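PDB 2PFW: cupin 2, conserved barrel domain protein from Shewanella frigidimarina, which is of unknown function but has the cupin beta-barrel fold and, like the KdgF-type cupins it resembles, may act in sugar metabolism. Local coordinates for residues Leu28-His32 against Glu33-Val37; Phe8-Gly11 against Glu12-Glu15; Pro106-Glu109 against Asp110-Glu113. All blocks are in the same frame, centred on the assembly; numbering follows the deposited sequence.

Interaction 1: Leu28-His32 against Glu33-Val37; sequences LGFNH and ELMAV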
ATOM      1  N   LEU A  28       7.318  -4.110   3.660  1.00 21.77           N
ATOM      2  CA  LEU A  28       7.598  -3.354   2.445  1.00 22.58           C
ATOM      3  C   LEU A  28       8.315  -2.041   2.753  1.00 26.73           C
ATOM      4  O   LEU A  28       9.118  -1.551   1.957  1.00 24.09           O
ATOM      5  CB  LEU A  28       6.307  -3.048   1.690  1.00 20.40           C
ATOM      6  CG  LEU A  28       5.483  -4.281   1.292  1.00 20.60           C
ATOM      7  CD1 LEU A  28       4.227  -3.865   0.556  1.00 18.37           C
ATOM      8  CD2 LEU A  28       6.327  -5.229   0.459  1.00 24.33           C
ATOM      9  N   GLY A  29       8.016  -1.458   3.909  1.00 24.08           N
ATOM     10  CA  GLY A  29       8.706  -0.252   4.350  1.00 22.43           C
ATOM     11  C   GLY A  29       7.965   0.401   5.502  1.00 19.25           C
ATOM     12  O   GLY A  29       6.735   0.331   5.556  1.00 18.74           O
ATOM     13  N   PHE A  30       8.694   1.027   6.420  1.00 22.49           N
ATOM     14  CA  PHE A  30       8.061   1.609   7.601  1.00 24.78           C
ATOM     15  C   PHE A  30       8.906   2.724   8.223  1.00 23.65           C
ATOM     16  O   PHE A  30      10.128   2.718   8.065  1.00 23.58           O
ATOM     17  CB  PHE A  30       7.799   0.520   8.638  1.00 19.15           C
ATOM     18  CG  PHE A  30       9.003   0.033   9.411  1.00 23.22           C
ATOM     19  CD1 PHE A  30       9.818  -0.953   8.882  1.00 24.74           C
ATOM     20  CD2 PHE A  30       9.319   0.546  10.661  1.00 24.87           C
ATOM     21  CE1 PHE A  30      10.919  -1.416   9.577  1.00 25.58           C
ATOM     22  CE2 PHE A  30      10.425   0.102  11.358  1.00 25.41           C
ATOM     23  CZ  PHE A  30      11.231  -0.880  10.812  1.00 31.84           C
ATOM     24  N   ASN A  31       8.271   3.651   8.926  1.00 23.51           N
ATOM     25  CA  ASN A  31       8.802   4.390  10.071  1.00 28.06           C
ATOM     26  C   ASN A  31       7.727   4.517  11.150  1.00 28.03           C
ATOM     27  O   ASN A  31       6.641   3.953  11.046  1.00 21.44           O
ATOM     28  CB  ASN A  31       9.337   5.755   9.642  1.00 23.29           C
ATOM     29  CG  ASN A  31       8.273   6.664   9.082  1.00 22.69           C
ATOM     30  OD1 ASN A  31       7.077   6.399   9.190  1.00 24.33           O
ATOM     31  ND2 ASN A  31       8.688   7.767   8.466  1.00 29.13           N
ATOM     32  N   HIS A  32       8.021   5.271  12.195  1.00 28.67           N
ATOM     33  CA  HIS A  32       7.129   5.516  13.308  1.00 26.92           C
ATOM     34  C   HIS A  32       5.701   5.834  12.904  1.00 25.39           C
ATOM     35  O   HIS A  32       4.759   5.544  13.651  1.00 25.79           O
ATOM     36  CB  HIS A  32       7.668   6.690  14.150  1.00 28.89           C
ATOM     37  CG  HIS A  32       7.557   8.003  13.438  1.00 25.50           C
ATOM     38  ND1 HIS A  32       8.491   8.406  12.506  1.00 30.95           N
ATOM     39  CD2 HIS A  32       6.646   8.997  13.496  1.00 29.48           C
ATOM     40  CE1 HIS A  32       8.159   9.591  12.025  1.00 31.79           C
ATOM     41  NE2 HIS A  32       7.040   9.976  12.613  1.00 32.02           N
ATOM     42  N   GLU A  33       5.445   6.439  11.745  1.00 23.05           N
ATOM     43  CA  GLU A  33       4.078   6.902  11.506  1.00 23.15           C
ATOM     44  C   GLU A  33       3.449   6.275  10.273  1.00 16.65           C
ATOM     45  O   GLU A  33       2.294   6.554   9.951  1.00 17.02           O
ATOM     46  CB  GLU A  33       4.064   8.427  11.393  1.00 27.77           C
ATOM     47  CG  GLU A  33       4.380   8.989  10.024  1.00 24.68           C
ATOM     48  CD  GLU A  33       4.419  10.507  10.012  1.00 31.52           C
ATOM     49  OE1 GLU A  33       4.089  11.127  11.046  1.00 38.53           O
ATOM     50  OE2 GLU A  33       4.783  11.079   8.962  1.00 32.72           O
ATOM     51  N   LEU A  34       4.189   5.428   9.566  1.00 23.35           N
ATOM     52  CA  LEU A  34       3.654   4.819   8.346  1.00 21.60           C
ATOM     53  C   LEU A  34       4.274   3.447   8.135  1.00 19.16           C
ATOM     54  O   LEU A  34       5.461   3.260   8.404  1.00 21.14           O
ATOM     55  CB  LEU A  34       3.902   5.694   7.119  1.00 24.51           C
ATOM     56  CG  LEU A  34       3.361   5.162   5.790  1.00 24.46           C
ATOM     57  CD1 LEU A  34       1.839   5.119   5.799  1.00 21.27           C
ATOM     58  CD2 LEU A  34       3.845   6.008   4.620  1.00 18.71           C
HETATM   59  N   MSE A  35       3.490   2.476   7.673  1.00 22.19           N
HETATM   60  CA  MSE A  35       4.012   1.110   7.562  1.00 17.80           C
HETATM   61  C   MSE A  35       3.204   0.260   6.586  1.00 22.80           C
HETATM   62  O   MSE A  35       2.018   0.274   6.672  1.00 23.45           O
HETATM   63  CB  MSE A  35       4.072   0.431   8.933  1.00 22.51           C
HETATM   64  CG  MSE A  35       4.259  -1.084   8.900  1.00 22.74           C
HETATM   65 SE   MSE A  35       4.443  -1.955  10.640  1.00 32.32          SE
HETATM   66  CE  MSE A  35       6.305  -1.927  10.720  1.00 28.21           C
ATOM     67  N   ALA A  36       3.902  -0.439   5.697  1.00 21.81           N
ATOM     68  CA  ALA A  36       3.254  -1.266   4.686  1.00 18.51           C
ATOM     69  C   ALA A  36       3.853  -2.668   4.696  1.00 22.31           C
ATOM     70  O   ALA A  36       5.075  -2.834   4.655  1.00 20.38           O
ATOM     71  CB  ALA A  36       3.385  -0.635   3.315  1.00 26.36           C
ATOM     72  N   VAL A  37       2.993  -3.683   4.759  1.00 19.94           N
ATOM     73  CA  VAL A  37       3.473  -5.061   4.705  1.00 19.34           C
ATOM     74  C   VAL A  37       2.733  -5.820   3.593  1.00 18.52           C
ATOM     75  O   VAL A  37       1.707  -5.340   3.112  1.00 18.62           O
ATOM     76  CB  VAL A  37       3.304  -5.824   6.027  1.00 23.57           C
ATOM     77  CG1 VAL A  37       3.999  -5.085   7.159  1.00 26.38           C
ATOM     78  CG2 VAL A  37       1.826  -6.038   6.332  1.00 19.32           C
TER
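F30 and M35 (a selenomethionine) stand side by side on one face of a tight antiparallel hairpin and point the same way. Their backbones form a non-hydrogen-bonded pair, the CA atoms of F30 and M35 being 4.1 Å apart. M35 runs out extended, CG anti to the backbone N (chi1 165°), and then bends at the selenium, which brings its CE back to 3.5 Å from F30 CB and obliquely against the start of the ring. On the opposite face lie N31, L34 and A36. N31 CG sits between its own backbone N and carbonyl carbon (chi1 63°), a torsion that folds the amide back over the type I turn from N31 to L34. There OD1 accepts from E33 N at 3.0 Å, with the donor well above the amide carbonyl plane, and more weakly from L34 N. With an alanine here, E33 N would probably lose this acceptor, and S55 of the second subunit the amide ND2 that it now bonds. At the turn, H32 and E33 also run alongside each other, E33 CG lying off-centre over the imidazole, 4.2 Å from the ring centroid. The carboxylate reaches the same serine as the amide, since E33 OE2 bonds S55 of the second subunit. Further along, L28 and G29 both face A36 in a classic beta bulge: A36 O takes a bond of 2.8 Å from L28 N and a weak one from G29 N, while A36 N returns one to G29 O. The hairpin joins strands 23-31 and 34-41; strand 98-105 flanks the latter through M35 with F104 and V37 with D102, V112 packs on F30 and M35, and the second subunit meets the N31 face with F83 and V57.

Interaction 2: Phe8-Gly11 against Glu12-Glu15; sequences FSFG and EQTE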
ATOM      1  N   PHE A   8      14.940   1.405   0.258  1.00 20.47           N
ATOM      2  CA  PHE A   8      14.623   0.487  -0.829  1.00 21.20           C
ATOM      3  C   PHE A   8      14.418  -0.927  -0.298  1.00 14.89           C
ATOM      4  O   PHE A   8      15.145  -1.390   0.575  1.00 18.53           O
ATOM      5  CB  PHE A   8      15.729   0.481  -1.884  1.00 20.63           C
ATOM      6  CG  PHE A   8      15.835   1.750  -2.705  1.00 16.06           C
ATOM      7  CD1 PHE A   8      15.014   1.979  -3.786  1.00 16.32           C
ATOM      8  CD2 PHE A   8      16.782   2.716  -2.384  1.00 22.83           C
ATOM      9  CE1 PHE A   8      15.122   3.130  -4.544  1.00 20.35           C
ATOM     10  CE2 PHE A   8      16.898   3.872  -3.130  1.00 15.85           C
ATOM     11  CZ  PHE A   8      16.067   4.083  -4.213  1.00 18.23           C
ATOM     12  N   SER A   9      13.424  -1.638  -0.838  1.00 22.64           N
ATOM     13  CA  SER A   9      13.294  -3.060  -0.501  1.00 21.68           C
ATOM     14  C   SER A   9      13.028  -3.882  -1.760  1.00 18.03           C
ATOM     15  O   SER A   9      12.197  -3.507  -2.585  1.00 21.87           O
ATOM     16  CB  SER A   9      12.185  -3.268   0.528  1.00 21.96           C
ATOM     17  OG  SER A   9      12.571  -2.807   1.809  1.00 24.18           O
ATOM     18  N   PHE A  10      13.743  -4.984  -1.886  1.00 23.26           N
ATOM     19  CA  PHE A  10      13.603  -5.951  -2.961  1.00 24.25           C
ATOM     20  C   PHE A  10      12.845  -7.184  -2.477  1.00 19.60           C
ATOM     21  O   PHE A  10      13.313  -7.837  -1.544  1.00 21.65           O
ATOM     22  CB  PHE A  10      14.988  -6.370  -3.441  1.00 25.80           C
ATOM     23  CG  PHE A  10      15.726  -5.309  -4.234  1.00 22.50           C
ATOM     24  CD1 PHE A  10      15.179  -4.818  -5.401  1.00 24.34           C
ATOM     25  CD2 PHE A  10      16.945  -4.825  -3.791  1.00 28.41           C
ATOM     26  CE1 PHE A  10      15.836  -3.853  -6.143  1.00 29.91           C
ATOM     27  CE2 PHE A  10      17.614  -3.867  -4.536  1.00 31.20           C
ATOM     28  CZ  PHE A  10      17.060  -3.382  -5.705  1.00 25.59           C
ATOM     29  N   GLY A  11      11.715  -7.471  -3.097  1.00 24.61           N
ATOM     30  CA  GLY A  11      10.849  -8.571  -2.706  1.00 25.26           C
ATOM     31  C   GLY A  11      11.585  -9.888  -2.570  1.00 25.05           C
ATOM     32  O   GLY A  11      11.195 -10.750  -1.782  1.00 28.70           O
ATOM     33  N   GLU A  12      12.665 -10.062  -3.329  1.00 26.74           N
ATOM     34  CA  GLU A  12      13.387 -11.327  -3.369  1.00 27.63           C
ATOM     35  C   GLU A  12      14.409 -11.446  -2.252  1.00 25.43           C
ATOM     36  O   GLU A  12      14.982 -12.523  -2.057  1.00 26.06           O
ATOM     37  CB  GLU A  12      14.082 -11.496  -4.727  1.00 27.90           C
ATOM     38  CG  GLU A  12      13.177 -11.344  -5.930  1.00 26.90           C
ATOM     39  CD  GLU A  12      12.071 -12.379  -5.999  1.00 33.08           C
ATOM     40  OE1 GLU A  12      12.347 -13.578  -5.794  1.00 39.03           O
ATOM     41  OE2 GLU A  12      10.913 -11.986  -6.268  1.00 40.88           O
ATOM     42  N   GLN A  13      14.669 -10.373  -1.495  1.00 26.33           N
ATOM     43  CA  GLN A  13      15.611 -10.535  -0.383  1.00 26.18           C
ATOM     44  C   GLN A  13      14.934 -10.425   0.981  1.00 23.28           C
ATOM     45  O   GLN A  13      15.281 -11.171   1.898  1.00 27.71           O
ATOM     46  CB  GLN A  13      16.754  -9.523  -0.452  1.00 27.19           C
ATOM     47  CG  GLN A  13      17.276  -9.203  -1.840  1.00 28.58           C
ATOM     48  CD  GLN A  13      18.391  -8.174  -1.780  1.00 28.33           C
ATOM     49  OE1 GLN A  13      18.170  -6.980  -1.982  1.00 37.37           O
ATOM     50  NE2 GLN A  13      19.602  -8.631  -1.498  1.00 28.97           N
ATOM     51  N   THR A  14      13.990  -9.506   1.144  1.00 26.21           N
ATOM     52  CA  THR A  14      13.406  -9.283   2.463  1.00 28.27           C
ATOM     53  C   THR A  14      12.771 -10.572   2.985  1.00 29.93           C
ATOM     54  O   THR A  14      12.019 -11.233   2.265  1.00 31.35           O
ATOM     55  CB  THR A  14      12.318  -8.198   2.503  1.00 28.15           C
ATOM     56  OG1 THR A  14      12.678  -7.022   1.771  1.00 31.22           O
ATOM     57  CG2 THR A  14      12.129  -7.766   3.957  1.00 28.90           C
ATOM     58  N   GLU A  15      13.054 -10.948   4.229  1.00 29.95           N
ATOM     59  CA  GLU A  15      12.531 -12.217   4.727  1.00 33.83           C
ATOM     60  C   GLU A  15      11.001 -12.220   4.680  1.00 34.29           C
ATOM     61  O   GLU A  15      10.341 -11.233   5.000  1.00 34.52           O
ATOM     62  CB  GLU A  15      13.011 -12.530   6.141  1.00 37.45           C
ATOM     63  CG  GLU A  15      12.380 -13.755   6.783  1.00 38.40           C
ATOM     64  CD  GLU A  15      13.030 -15.069   6.395  1.00 43.70           C
ATOM     65  OE1 GLU A  15      13.315 -15.248   5.190  1.00 48.09           O
ATOM     66  OE2 GLU A  15      13.255 -15.922   7.281  1.00 53.59           O
TER
HETATM   67  O   HOH W   1      16.491  -5.604   0.165  1.00 26.35           O
HETATM   68  O   HOH W   2      11.991 -12.852   0.058  1.00 30.49           O
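Q13 runs back alongside F10, its side chain and the phenyl ring lying next to one another and pointing the same way. At the root, Q13 CB is 4.0 Å from F10 O, the carbonyl around which the turn closes. CG, anti to its own carbonyl carbon (chi1 -38°), passes at 4.0 Å from F10 CB, and the extended chain beyond it carries CD along the flank of the phenylalanine. At the tip, OE1 comes to the edge of the ring near its plane, 3.1 Å from F10 CD2, with amide and ring planes 47° apart. The oxygen is thus turned to the hydrogen-bearing rim of the ring and not to its face. A water also donates to Q13 OE1 and accepts a weak bond from F10 N, so it links the end of the side chain to the backbone where the turn begins.

Beneath this pair, F10 O gathers the following amides. Q13 N reaches it at 2.9 Å from above the carbonyl plane, whereas T14 N, at 3.2 Å, approaches nearly along the C=O axis with an almost straight bond (170° at the hydrogen). Two backbone donors on one acceptor, three and four residues on, fix a single helix-like turn without a helix following it. A second water donates to both G11 O (2.9 Å) and T14 O (2.7 Å), closing the mouth of the loop, and Q26 NE2 bonds the same two carbonyls, tying the turn to strand 23-31. The turn leads from strand 8-9 toward strand 17-18 at the protein surface; F8 and S9 pair in an antiparallel ladder with a strand of the second subunit, whose D80 accepts from G11 N, so the loop rounds off a sheet that continues across the dimer interface.

Interaction 3: Pro106-Glu109 against Asp110-Glu113; sequences PARE and DFVE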
ATOM      1  N   PRO A 106      -0.366   4.933  12.836  1.00 21.18           N
ATOM      2  CA  PRO A 106       0.984   4.797  13.427  1.00 24.85           C
ATOM      3  C   PRO A 106       1.580   3.526  12.818  1.00 28.83           C
ATOM      4  O   PRO A 106       0.820   2.759  12.215  1.00 33.02           O
ATOM      5  CB  PRO A 106       0.799   4.654  14.924  1.00 29.09           C
ATOM      6  CG  PRO A 106      -0.670   4.501  15.110  1.00 25.66           C
ATOM      7  CD  PRO A 106      -1.271   5.304  14.000  1.00 24.15           C
ATOM      8  N   ALA A 107       2.873   3.275  12.956  1.00 26.67           N
ATOM      9  CA  ALA A 107       3.378   1.928  12.712  1.00 25.89           C
ATOM     10  C   ALA A 107       2.743   0.955  13.707  1.00 32.03           C
ATOM     11  O   ALA A 107       2.308   1.377  14.779  1.00 33.23           O
ATOM     12  CB  ALA A 107       4.889   1.880  12.817  1.00 22.20           C
ATOM     13  N   ARG A 108       2.695  -0.322  13.356  1.00 30.44           N
ATOM     14  CA  ARG A 108       2.357  -1.381  14.297  1.00 30.31           C
ATOM     15  C   ARG A 108       3.626  -1.875  14.979  1.00 31.97           C
ATOM     16  O   ARG A 108       4.422  -2.598  14.367  1.00 34.12           O
ATOM     17  CB  ARG A 108       1.648  -2.539  13.595  1.00 28.96           C
ATOM     18  CG  ARG A 108       0.318  -2.187  12.961  1.00 24.49           C
ATOM     19  CD  ARG A 108      -0.809  -2.326  13.972  1.00 27.56           C
ATOM     20  NE  ARG A 108      -1.016  -3.720  14.362  1.00 29.47           N
ATOM     21  CZ  ARG A 108      -1.790  -4.592  13.734  1.00 26.65           C
ATOM     22  NH1 ARG A 108      -2.480  -4.270  12.647  1.00 29.32           N
ATOM     23  NH2 ARG A 108      -1.897  -5.835  14.185  1.00 32.44           N
ATOM     24  N   GLU A 109       3.854  -1.514  16.244  1.00 33.78           N
ATOM     25  CA  GLU A 109       5.095  -1.947  16.883  1.00 34.27           C
ATOM     26  C   GLU A 109       5.187  -3.469  16.924  1.00 34.46           C
ATOM     27  O   GLU A 109       6.283  -4.024  17.008  1.00 36.76           O
ATOM     28  CB  GLU A 109       5.259  -1.389  18.306  1.00 37.88           C
ATOM     29  CG  GLU A 109       6.357  -2.136  19.054  1.00 39.34           C
ATOM     30  CD  GLU A 109       6.987  -1.436  20.228  1.00 42.44           C
ATOM     31  OE1 GLU A 109       6.672  -0.253  20.465  1.00 51.96           O
ATOM     32  OE2 GLU A 109       7.810  -2.070  20.930  1.00 43.21           O
ATOM     33  N   ASP A 110       4.054  -4.161  16.874  1.00 34.57           N
ATOM     34  CA  ASP A 110       4.081  -5.616  17.016  1.00 36.34           C
ATOM     35  C   ASP A 110       4.838  -6.285  15.871  1.00 38.48           C
ATOM     36  O   ASP A 110       5.211  -7.458  15.967  1.00 40.19           O
ATOM     37  CB  ASP A 110       2.679  -6.214  17.102  1.00 36.78           C
ATOM     38  CG  ASP A 110       1.541  -5.318  16.689  1.00 36.08           C
ATOM     39  OD1 ASP A 110       1.558  -4.110  17.012  1.00 40.07           O
ATOM     40  OD2 ASP A 110       0.584  -5.797  16.038  1.00 39.71           O
ATOM     41  N   PHE A 111       5.090  -5.577  14.771  1.00 36.69           N
ATOM     42  CA  PHE A 111       5.572  -6.262  13.575  1.00 38.45           C
ATOM     43  C   PHE A 111       7.086  -6.174  13.411  1.00 44.13           C
ATOM     44  O   PHE A 111       7.624  -6.810  12.495  1.00 49.05           O
ATOM     45  CB  PHE A 111       4.919  -5.685  12.320  1.00 36.26           C
ATOM     46  CG  PHE A 111       3.429  -5.914  12.184  1.00 34.70           C
ATOM     47  CD1 PHE A 111       2.750  -6.767  13.037  1.00 35.44           C
ATOM     48  CD2 PHE A 111       2.723  -5.258  11.187  1.00 32.93           C
ATOM     49  CE1 PHE A 111       1.392  -6.960  12.897  1.00 33.50           C
ATOM     50  CE2 PHE A 111       1.363  -5.446  11.042  1.00 34.01           C
ATOM     51  CZ  PHE A 111       0.698  -6.301  11.900  1.00 31.71           C
ATOM     52  N   VAL A 112       7.790  -5.406  14.241  1.00 42.58           N
ATOM     53  CA  VAL A 112       9.150  -5.004  13.866  1.00 44.73           C
ATOM     54  C   VAL A 112      10.209  -5.691  14.726  1.00 47.08           C
ATOM     55  O   VAL A 112      11.380  -5.314  14.638  1.00 52.58           O
ATOM     56  CB  VAL A 112       9.320  -3.477  13.942  1.00 44.88           C
ATOM     57  CG1 VAL A 112      10.584  -3.039  13.218  1.00 49.09           C
ATOM     58  CG2 VAL A 112       8.106  -2.775  13.350  1.00 41.45           C
ATOM     59  N   GLU A 113       9.770  -6.659  15.502  1.00 48.82           N
ATOM     60  CA  GLU A 113      10.484  -7.693  16.215  1.00 48.20           C
ATOM     61  C   GLU A 113      12.003  -7.584  16.136  1.00 51.00           C
ATOM     62  O   GLU A 113      12.704  -7.470  17.141  1.00 55.53           O
ATOM     63  CB  GLU A 113      10.072  -9.075  15.676  1.00 48.77           C
ATOM     64  CG  GLU A 113       8.752  -9.084  14.929  1.00 49.08           C
ATOM     65  CD  GLU A 113       7.551  -8.989  15.847  1.00 48.12           C
ATOM     66  OE1 GLU A 113       7.717  -8.582  17.016  1.00 51.89           O
ATOM     67  OE2 GLU A 113       6.433  -9.320  15.394  1.00 53.71           O
TER
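The guanidinium of R108 has F111 on one face and D110 at its edge. F111 CZ stands over the centre of that face, 3.4 Å above the plane, yet the two flat groups are inclined at 46°, so the ring leans its far corner on the guanidinium and does not stack flat. Nearer the backbone the relation is reversed: R108 CB lies over one face of the F111 ring, 3.9 Å from its centroid and displaced toward the rim. Bends at chi2 and chi3 curl the arginine round the phenylalanine, which lets one side chain supply both contacts. At the edge, D110 OD2 receives both NE and NH2 of R108, each at 3.1 Å, in a side-on salt bridge whose two bonds end on a single oxygen. Neither is straight, and the carboxylate and guanidinium planes are turned 37° apart. The backbone brings these residues together: F111 N donates to R108 O at 3.1 Å, the i to i+3 bond of a short 3-10 turn, and V112 N gives a weak bond to E109 O. F104 makes a cation-pi contact with R108, and R25 makes another with F111, so cationic and aromatic groups alternate through this cluster. The segment follows strand 98-105 and folds back beside the hairpin of strands 23-31 and 34-41: R108, F111 and V112 all touch M35 of strand 34-41, while R108 also packs on the loop residues H52 and H54.

Interaction 1 is largely buried, whereas interactions 2 and 3 are surface turns. The hairpin of interaction 1 is held chiefly by backbone pairing and apolar packing, with polar side chains at its turn directed to the second subunit. Interaction 2 relies on backbone amides, waters and one glutamine; interaction 3 on charge and an aromatic ring. Interactions 1 and 3 meet directly, V112 CG1 lying 3.3 Å from F30 CZ and A107 N probably bonding H32 O, so the C-terminal turn covers the hairpin. Interaction 2 meets interaction 1 where S9 OG packs on the backbone oxygen L28 O, and stands about 9 Å from interaction 3 at the nearest atoms. Interactions 1 and 2 share the dimer interface.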